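PDB 6TZ0: RNA-dependent RNA Polymerase, which catalyses RNA-templated RNA synthesis in a double-stranded RNA virus, making plus strands in transcription and complementary minus strands in genome replication. Local coordinates for residues S201-V213 with M231-I243. Numbering follows the deposited sequence.
Sequences SILPTFVYTCCQV and MNHFLHCAKDSYI
Phe206 and Thr209 of helix 206-218 pack against Phe234 and Leu235 of helix 224-237 in an antiparallel helical hairpin of the polymerase's N-terminal region, with Ala238 just beyond and Tyr242, from the start of helix 242-248, closing the side of the packing. The axes of the short segments 206-213 and 231-237 approach to 11.5 Å, their N-to-C directions 155° apart, a spacing bridged by side chains such as Phe206 and Met231. The Phe206 ring reaches in between Leu235, Ala238 and Tyr242. Leu235 CD2 lies over one face of its ring, 4.1 Å from the centroid, while Ala238 CB meets the ring edge, 3.5 Å from Phe206 CZ. The Tyr242 ring has Phe206 CZ above the centre of one face; the two planes are inclined at 44°, so the pair is oblique. Ile202 CG1 packs on Tyr242 CB.

Thr209 divides its branches. CG2, anti to the backbone N, makes an off-centre CH-pi contact with the Phe234 ring, 3.7 Å from Phe234 CD2, whereas OG1 faces Tyr242. Both Thr209 OG1 and Tyr242 OH hydrogen-bond to the carboxylate of Asp341, which thereby bridges a hydroxyl from each segment within a buried interface. Further along, the bends at chi2 and chi3 of Met231 fold its thioether back toward helix 206-218, placing SD 3.7 Å from Val213 CG2 and CE against Cys210 SG. With no direct hydrogen bond between the segments, side-chain packing joins them, mostly apolar, as in the interior of an antiparallel helical hairpin.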
ATOM      1  N   SER A 201     -15.337 -19.071 -24.285  1.00 43.74           N
ATOM      2  CA  SER A 201     -15.123 -18.858 -22.858  1.00 43.74           C
ATOM      3  C   SER A 201     -14.869 -17.392 -22.538  1.00 43.74           C
ATOM      4  O   SER A 201     -15.336 -16.883 -21.514  1.00 43.74           O
ATOM      5  CB  SER A 201     -13.958 -19.716 -22.384  1.00 43.74           C
ATOM      6  OG  SER A 201     -12.773 -19.341 -23.058  1.00 43.74           O
ATOM      7  N   ILE A 202     -14.132 -16.691 -23.407  1.00 43.45           N
ATOM      8  CA  ILE A 202     -13.814 -15.278 -23.194  1.00 43.45           C
ATOM      9  C   ILE A 202     -14.940 -14.367 -23.654  1.00 43.45           C
ATOM     10  O   ILE A 202     -14.850 -13.140 -23.516  1.00 43.45           O
ATOM     11  CB  ILE A 202     -12.467 -15.020 -23.903  1.00 43.45           C
ATOM     12  CG1 ILE A 202     -11.769 -13.759 -23.381  1.00 43.45           C
ATOM     13  CG2 ILE A 202     -12.685 -14.935 -25.401  1.00 43.45           C
ATOM     14  CD1 ILE A 202     -11.461 -13.784 -21.907  1.00 43.45           C
ATOM     15  N   LEU A 203     -16.026 -14.942 -24.154  1.00 42.90           N
ATOM     16  CA  LEU A 203     -17.113 -14.160 -24.734  1.00 42.90           C
ATOM     17  C   LEU A 203     -17.881 -13.247 -23.766  1.00 42.90           C
ATOM     18  O   LEU A 203     -18.366 -12.202 -24.232  1.00 42.90           O
ATOM     19  CB  LEU A 203     -18.037 -15.141 -25.470  1.00 42.90           C
ATOM     20  CG  LEU A 203     -19.050 -14.745 -26.544  1.00 42.90           C
ATOM     21  CD1 LEU A 203     -20.373 -14.332 -25.973  1.00 42.90           C
ATOM     22  CD2 LEU A 203     -18.480 -13.643 -27.417  1.00 42.90           C
ATOM     23  N   PRO A 204     -18.043 -13.537 -22.458  1.00 43.52           N
ATOM     24  CA  PRO A 204     -18.679 -12.515 -21.596  1.00 43.52           C
ATOM     25  C   PRO A 204     -17.858 -11.260 -21.317  1.00 43.52           C
ATOM     26  O   PRO A 204     -18.389 -10.328 -20.705  1.00 43.52           O
ATOM     27  CB  PRO A 204     -18.972 -13.285 -20.304  1.00 43.52           C
ATOM     28  CG  PRO A 204     -19.148 -14.641 -20.732  1.00 43.52           C
ATOM     29  CD  PRO A 204     -18.162 -14.862 -21.815  1.00 43.52           C
ATOM     30  N   THR A 205     -16.587 -11.197 -21.717  1.00 43.23           N
ATOM     31  CA  THR A 205     -15.845  -9.950 -21.551  1.00 43.23           C
ATOM     32  C   THR A 205     -16.090  -9.003 -22.718  1.00 43.23           C
ATOM     33  O   THR A 205     -15.824  -7.797 -22.625  1.00 43.23           O
ATOM     34  CB  THR A 205     -14.353 -10.232 -21.405  1.00 43.23           C
ATOM     35  OG1 THR A 205     -13.878 -10.898 -22.578  1.00 43.23           O
ATOM     36  CG2 THR A 205     -14.094 -11.102 -20.196  1.00 43.23           C
ATOM     37  N   PHE A 206     -16.609  -9.523 -23.826  1.00 41.37           N
ATOM     38  CA  PHE A 206     -16.799  -8.676 -24.992  1.00 41.37           C
ATOM     39  C   PHE A 206     -18.030  -7.806 -24.896  1.00 41.37           C
ATOM     40  O   PHE A 206     -18.143  -6.849 -25.663  1.00 41.37           O
ATOM     41  CB  PHE A 206     -16.834  -9.514 -26.250  1.00 41.37           C
ATOM     42  CG  PHE A 206     -15.503  -9.980 -26.641  1.00 41.37           C
ATOM     43  CD1 PHE A 206     -14.638  -9.120 -27.290  1.00 41.37           C
ATOM     44  CD2 PHE A 206     -15.077 -11.242 -26.306  1.00 41.37           C
ATOM     45  CE1 PHE A 206     -13.386  -9.526 -27.625  1.00 41.37           C
ATOM     46  CE2 PHE A 206     -13.825 -11.653 -26.643  1.00 41.37           C
ATOM     47  CZ  PHE A 206     -12.984 -10.789 -27.301  1.00 41.37           C
ATOM     48  N   VAL A 207     -18.928  -8.084 -23.956  1.00 42.27           N
ATOM     49  CA  VAL A 207     -19.973  -7.122 -23.634  1.00 42.27           C
ATOM     50  C   VAL A 207     -19.347  -5.847 -23.089  1.00 42.27           C
ATOM     51  O   VAL A 207     -19.685  -4.736 -23.516  1.00 42.27           O
ATOM     52  CB  VAL A 207     -20.969  -7.743 -22.642  1.00 42.27           C
ATOM     53  CG1 VAL A 207     -22.063  -6.754 -22.283  1.00 42.27           C
ATOM     54  CG2 VAL A 207     -21.552  -9.006 -23.219  1.00 42.27           C
ATOM     55  N   TYR A 208     -18.368  -5.996 -22.193  1.00 42.28           N
ATOM     56  CA  TYR A 208     -17.670  -4.845 -21.641  1.00 42.28           C
ATOM     57  C   TYR A 208     -16.770  -4.192 -22.678  1.00 42.28           C
ATOM     58  O   TYR A 208     -16.599  -2.968 -22.669  1.00 42.28           O
ATOM     59  CB  TYR A 208     -16.852  -5.267 -20.426  1.00 42.28           C
ATOM     60  CG  TYR A 208     -17.645  -5.939 -19.331  1.00 42.28           C
ATOM     61  CD1 TYR A 208     -18.604  -5.238 -18.619  1.00 42.28           C
ATOM     62  CD2 TYR A 208     -17.376  -7.247 -18.956  1.00 42.28           C
ATOM     63  CE1 TYR A 208     -19.322  -5.839 -17.612  1.00 42.28           C
ATOM     64  CE2 TYR A 208     -18.081  -7.854 -17.937  1.00 42.28           C
ATOM     65  CZ  TYR A 208     -19.052  -7.143 -17.268  1.00 42.28           C
ATOM     66  OH  TYR A 208     -19.763  -7.725 -16.250  1.00 42.28           O
ATOM     67  N   THR A 209     -16.197  -4.994 -23.577  1.00 39.85           N
ATOM     68  CA  THR A 209     -15.394  -4.451 -24.672  1.00 39.85           C
ATOM     69  C   THR A 209     -16.241  -3.601 -25.617  1.00 39.85           C
ATOM     70  O   THR A 209     -15.823  -2.506 -26.018  1.00 39.85           O
ATOM     71  CB  THR A 209     -14.725  -5.593 -25.433  1.00 39.85           C
ATOM     72  OG1 THR A 209     -13.962  -6.388 -24.520  1.00 39.85           O
ATOM     73  CG2 THR A 209     -13.802  -5.060 -26.505  1.00 39.85           C
ATOM     74  N   CYS A 210     -17.436  -4.084 -25.974  1.00 40.44           N
ATOM     75  CA  CYS A 210     -18.366  -3.300 -26.779  1.00 40.44           C
ATOM     76  C   CYS A 210     -18.843  -2.055 -26.046  1.00 40.44           C
ATOM     77  O   CYS A 210     -19.040  -1.012 -26.682  1.00 40.44           O
ATOM     78  CB  CYS A 210     -19.566  -4.155 -27.190  1.00 40.44           C
ATOM     79  SG  CYS A 210     -19.225  -5.445 -28.396  1.00 40.44           S
ATOM     80  N   CYS A 211     -19.019  -2.139 -24.722  1.00 40.17           N
ATOM     81  CA  CYS A 211     -19.363  -0.951 -23.941  1.00 40.17           C
ATOM     82  C   CYS A 211     -18.252   0.093 -23.984  1.00 40.17           C
ATOM     83  O   CYS A 211     -18.525   1.293 -24.105  1.00 40.17           O
ATOM     84  CB  CYS A 211     -19.676  -1.330 -22.495  1.00 40.17           C
ATOM     85  SG  CYS A 211     -21.238  -2.177 -22.236  1.00 40.17           S
ATOM     86  N   GLN A 212     -16.994  -0.345 -23.940  1.00 39.23           N
ATOM     87  CA  GLN A 212     -15.888   0.607 -24.003  1.00 39.23           C
ATOM     88  C   GLN A 212     -15.738   1.210 -25.397  1.00 39.23           C
ATOM     89  O   GLN A 212     -15.426   2.400 -25.531  1.00 39.23           O
ATOM     90  CB  GLN A 212     -14.589  -0.064 -23.571  1.00 39.23           C
ATOM     91  CG  GLN A 212     -13.433   0.900 -23.446  1.00 39.23           C
ATOM     92  CD  GLN A 212     -13.649   1.903 -22.337  1.00 39.23           C
ATOM     93  OE1 GLN A 212     -14.121   1.557 -21.256  1.00 39.23           O
ATOM     94  NE2 GLN A 212     -13.311   3.156 -22.600  1.00 39.23           N
ATOM     95  N   VAL A 213     -15.959   0.416 -26.445  1.00 35.71           N
ATOM     96  CA  VAL A 213     -15.853   0.953 -27.800  1.00 35.71           C
ATOM     97  C   VAL A 213     -16.988   1.937 -28.077  1.00 35.71           C
ATOM     98  O   VAL A 213     -16.781   2.988 -28.698  1.00 35.71           O
ATOM     99  CB  VAL A 213     -15.796  -0.197 -28.824  1.00 35.71           C
ATOM    100  CG1 VAL A 213     -15.867   0.312 -30.243  1.00 35.71           C
ATOM    101  CG2 VAL A 213     -14.504  -0.954 -28.652  1.00 35.71           C
ATOM    102  N   MET A 231     -12.512  -3.226 -32.966  1.00 36.39           N
ATOM    103  CA  MET A 231     -13.136  -4.513 -32.656  1.00 36.39           C
ATOM    104  C   MET A 231     -12.461  -5.669 -33.390  1.00 36.39           C
ATOM    105  O   MET A 231     -12.348  -6.773 -32.838  1.00 36.39           O
ATOM    106  CB  MET A 231     -14.625  -4.470 -32.980  1.00 36.39           C
ATOM    107  CG  MET A 231     -15.436  -3.590 -32.055  1.00 36.39           C
ATOM    108  SD  MET A 231     -15.307  -4.108 -30.338  1.00 36.39           S
ATOM    109  CE  MET A 231     -16.113  -5.700 -30.385  1.00 36.39           C
ATOM    110  N   ASN A 232     -11.993  -5.434 -34.622  1.00 36.83           N
ATOM    111  CA  ASN A 232     -11.246  -6.467 -35.333  1.00 36.83           C
ATOM    112  C   ASN A 232      -9.936  -6.780 -34.626  1.00 36.83           C
ATOM    113  O   ASN A 232      -9.545  -7.950 -34.526  1.00 36.83           O
ATOM    114  CB  ASN A 232     -10.957  -6.040 -36.772  1.00 36.83           C
ATOM    115  CG  ASN A 232     -12.197  -5.947 -37.619  1.00 36.83           C
ATOM    116  OD1 ASN A 232     -13.145  -6.700 -37.437  1.00 36.83           O
ATOM    117  ND2 ASN A 232     -12.175  -5.050 -38.589  1.00 36.83           N
ATOM    118  N   HIS A 233      -9.262  -5.752 -34.098  1.00 37.39           N
ATOM    119  CA  HIS A 233      -8.021  -5.993 -33.370  1.00 37.39           C
ATOM    120  C   HIS A 233      -8.269  -6.716 -32.047  1.00 37.39           C
ATOM    121  O   HIS A 233      -7.467  -7.568 -31.646  1.00 37.39           O
ATOM    122  CB  HIS A 233      -7.279  -4.675 -33.145  1.00 37.39           C
ATOM    123  CG  HIS A 233      -5.977  -4.829 -32.422  1.00 37.39           C
ATOM    124  ND1 HIS A 233      -4.904  -5.508 -32.960  1.00 37.39           N
ATOM    125  CD2 HIS A 233      -5.562  -4.364 -31.221  1.00 37.39           C
ATOM    126  CE1 HIS A 233      -3.895  -5.478 -32.110  1.00 37.39           C
ATOM    127  NE2 HIS A 233      -4.267  -4.783 -31.050  1.00 37.39           N
ATOM    128  N   PHE A 234      -9.373  -6.408 -31.360  1.00 38.71           N
ATOM    129  CA  PHE A 234      -9.642  -7.101 -30.101  1.00 38.71           C
ATOM    130  C   PHE A 234      -9.986  -8.569 -30.333  1.00 38.71           C
ATOM    131  O   PHE A 234      -9.542  -9.441 -29.576  1.00 38.71           O
ATOM    132  CB  PHE A 234     -10.763  -6.429 -29.305  1.00 38.71           C
ATOM    133  CG  PHE A 234     -10.393  -5.098 -28.713  1.00 38.71           C
ATOM    134  CD1 PHE A 234      -9.333  -4.990 -27.831  1.00 38.71           C
ATOM    135  CD2 PHE A 234     -11.187  -3.987 -28.923  1.00 38.71           C
ATOM    136  CE1 PHE A 234      -9.008  -3.775 -27.260  1.00 38.71           C
ATOM    137  CE2 PHE A 234     -10.871  -2.769 -28.350  1.00 38.71           C
ATOM    138  CZ  PHE A 234      -9.783  -2.667 -27.514  1.00 38.71           C
ATOM    139  N   LEU A 235     -10.744  -8.873 -31.392  1.00 38.89           N
ATOM    140  CA  LEU A 235     -11.020 -10.274 -31.705  1.00 38.89           C
ATOM    141  C   LEU A 235      -9.771 -11.011 -32.189  1.00 38.89           C
ATOM    142  O   LEU A 235      -9.607 -12.208 -31.901  1.00 38.89           O
ATOM    143  CB  LEU A 235     -12.144 -10.354 -32.730  1.00 38.89           C
ATOM    144  CG  LEU A 235     -13.465  -9.832 -32.163  1.00 38.89           C
ATOM    145  CD1 LEU A 235     -14.516  -9.722 -33.233  1.00 38.89           C
ATOM    146  CD2 LEU A 235     -13.945 -10.711 -31.025  1.00 38.89           C
ATOM    147  N   HIS A 236      -8.869 -10.310 -32.887  1.00 40.92           N
ATOM    148  CA  HIS A 236      -7.589 -10.912 -33.249  1.00 40.92           C
ATOM    149  C   HIS A 236      -6.751 -11.238 -32.022  1.00 40.92           C
ATOM    150  O   HIS A 236      -6.057 -12.258 -31.989  1.00 40.92           O
ATOM    151  CB  HIS A 236      -6.800  -9.991 -34.170  1.00 40.92           C
ATOM    152  CG  HIS A 236      -5.421 -10.490 -34.455  1.00 40.92           C
ATOM    153  ND1 HIS A 236      -5.172 -11.531 -35.321  1.00 40.92           N
ATOM    154  CD2 HIS A 236      -4.219 -10.125 -33.950  1.00 40.92           C
ATOM    155  CE1 HIS A 236      -3.874 -11.771 -35.358  1.00 40.92           C
ATOM    156  NE2 HIS A 236      -3.273 -10.928 -34.538  1.00 40.92           N
ATOM    157  N   CYS A 237      -6.780 -10.371 -31.013  1.00 42.42           N
ATOM    158  CA  CYS A 237      -6.044 -10.676 -29.792  1.00 42.42           C
ATOM    159  C   CYS A 237      -6.706 -11.800 -29.012  1.00 42.42           C
ATOM    160  O   CYS A 237      -6.023 -12.558 -28.318  1.00 42.42           O
ATOM    161  CB  CYS A 237      -5.912  -9.428 -28.925  1.00 42.42           C
ATOM    162  SG  CYS A 237      -4.899  -8.138 -29.663  1.00 42.42           S
ATOM    163  N   ALA A 238      -8.022 -11.935 -29.131  1.00 42.03           N
ATOM    164  CA  ALA A 238      -8.745 -13.016 -28.475  1.00 42.03           C
ATOM    165  C   ALA A 238      -8.706 -14.330 -29.238  1.00 42.03           C
ATOM    166  O   ALA A 238      -9.299 -15.304 -28.767  1.00 42.03           O
ATOM    167  CB  ALA A 238     -10.198 -12.623 -28.271  1.00 42.03           C
ATOM    168  N   LYS A 239      -8.060 -14.361 -30.407  1.00 44.40           N
ATOM    169  CA  LYS A 239      -7.951 -15.585 -31.202  1.00 44.40           C
ATOM    170  C   LYS A 239      -7.276 -16.730 -30.440  1.00 44.40           C
ATOM    171  O   LYS A 239      -7.661 -17.893 -30.595  1.00 44.40           O
ATOM    172  CB  LYS A 239      -7.196 -15.272 -32.492  1.00 44.40           C
ATOM    173  CG  LYS A 239      -7.135 -16.386 -33.492  1.00 44.40           C
ATOM    174  CD  LYS A 239      -6.371 -15.947 -34.723  1.00 44.40           C
ATOM    175  CE  LYS A 239      -7.193 -14.968 -35.534  1.00 44.40           C
ATOM    176  NZ  LYS A 239      -6.533 -14.615 -36.816  1.00 44.40           N
ATOM    177  N   ASP A 240      -6.277 -16.431 -29.613  1.00 44.66           N
ATOM    178  CA  ASP A 240      -5.657 -17.456 -28.773  1.00 44.66           C
ATOM    179  C   ASP A 240      -5.866 -17.184 -27.290  1.00 44.66           C
ATOM    180  O   ASP A 240      -6.439 -18.018 -26.584  1.00 44.66           O
ATOM    181  CB  ASP A 240      -4.159 -17.548 -29.092  1.00 44.66           C
ATOM    182  CG  ASP A 240      -3.479 -18.753 -28.457  1.00 44.66           C
ATOM    183  OD1 ASP A 240      -4.144 -19.596 -27.823  1.00 44.66           O
ATOM    184  OD2 ASP A 240      -2.245 -18.853 -28.587  1.00 44.66           O
ATOM    185  N   SER A 241      -5.407 -16.044 -26.795  1.00 43.55           N
ATOM    186  CA  SER A 241      -5.571 -15.679 -25.396  1.00 43.55           C
ATOM    187  C   SER A 241      -5.618 -14.166 -25.350  1.00 43.55           C
ATOM    188  O   SER A 241      -4.654 -13.509 -25.746  1.00 43.55           O
ATOM    189  CB  SER A 241      -4.436 -16.217 -24.536  1.00 43.55           C
ATOM    190  OG  SER A 241      -4.606 -15.835 -23.184  1.00 43.55           O
ATOM    191  N   TYR A 242      -6.736 -13.626 -24.874  1.00 42.09           N
ATOM    192  CA  TYR A 242      -7.040 -12.218 -25.095  1.00 42.09           C
ATOM    193  C   TYR A 242      -6.170 -11.308 -24.238  1.00 42.09           C
ATOM    194  O   TYR A 242      -5.557 -10.362 -24.752  1.00 42.09           O
ATOM    195  CB  TYR A 242      -8.530 -12.003 -24.842  1.00 42.09           C
ATOM    196  CG  TYR A 242      -9.045 -10.603 -24.998  1.00 42.09           C
ATOM    197  CD1 TYR A 242      -8.921  -9.929 -26.200  1.00 42.09           C
ATOM    198  CD2 TYR A 242      -9.766 -10.001 -23.981  1.00 42.09           C
ATOM    199  CE1 TYR A 242      -9.421  -8.658 -26.356  1.00 42.09           C
ATOM    200  CE2 TYR A 242     -10.280  -8.736 -24.129  1.00 42.09           C
ATOM    201  CZ  TYR A 242     -10.108  -8.072 -25.320  1.00 42.09           C
ATOM    202  OH  TYR A 242     -10.617  -6.809 -25.474  1.00 42.09           O
ATOM    203  N   ILE A 243      -6.055 -11.614 -22.946  1.00 43.17           N
ATOM    204  CA  ILE A 243      -5.326 -10.746 -22.029  1.00 43.17           C
ATOM    205  C   ILE A 243      -3.823 -10.837 -22.275  1.00 43.17           C
ATOM    206  O   ILE A 243      -3.112  -9.826 -22.212  1.00 43.17           O
ATOM    207  CB  ILE A 243      -5.693 -11.100 -20.580  1.00 43.17           C
ATOM    208  CG1 ILE A 243      -7.208 -11.053 -20.386  1.00 43.17           C
ATOM    209  CG2 ILE A 243      -5.049 -10.151 -19.626  1.00 43.17           C
ATOM    210  CD1 ILE A 243      -7.822  -9.709 -20.639  1.00 43.17           C
TER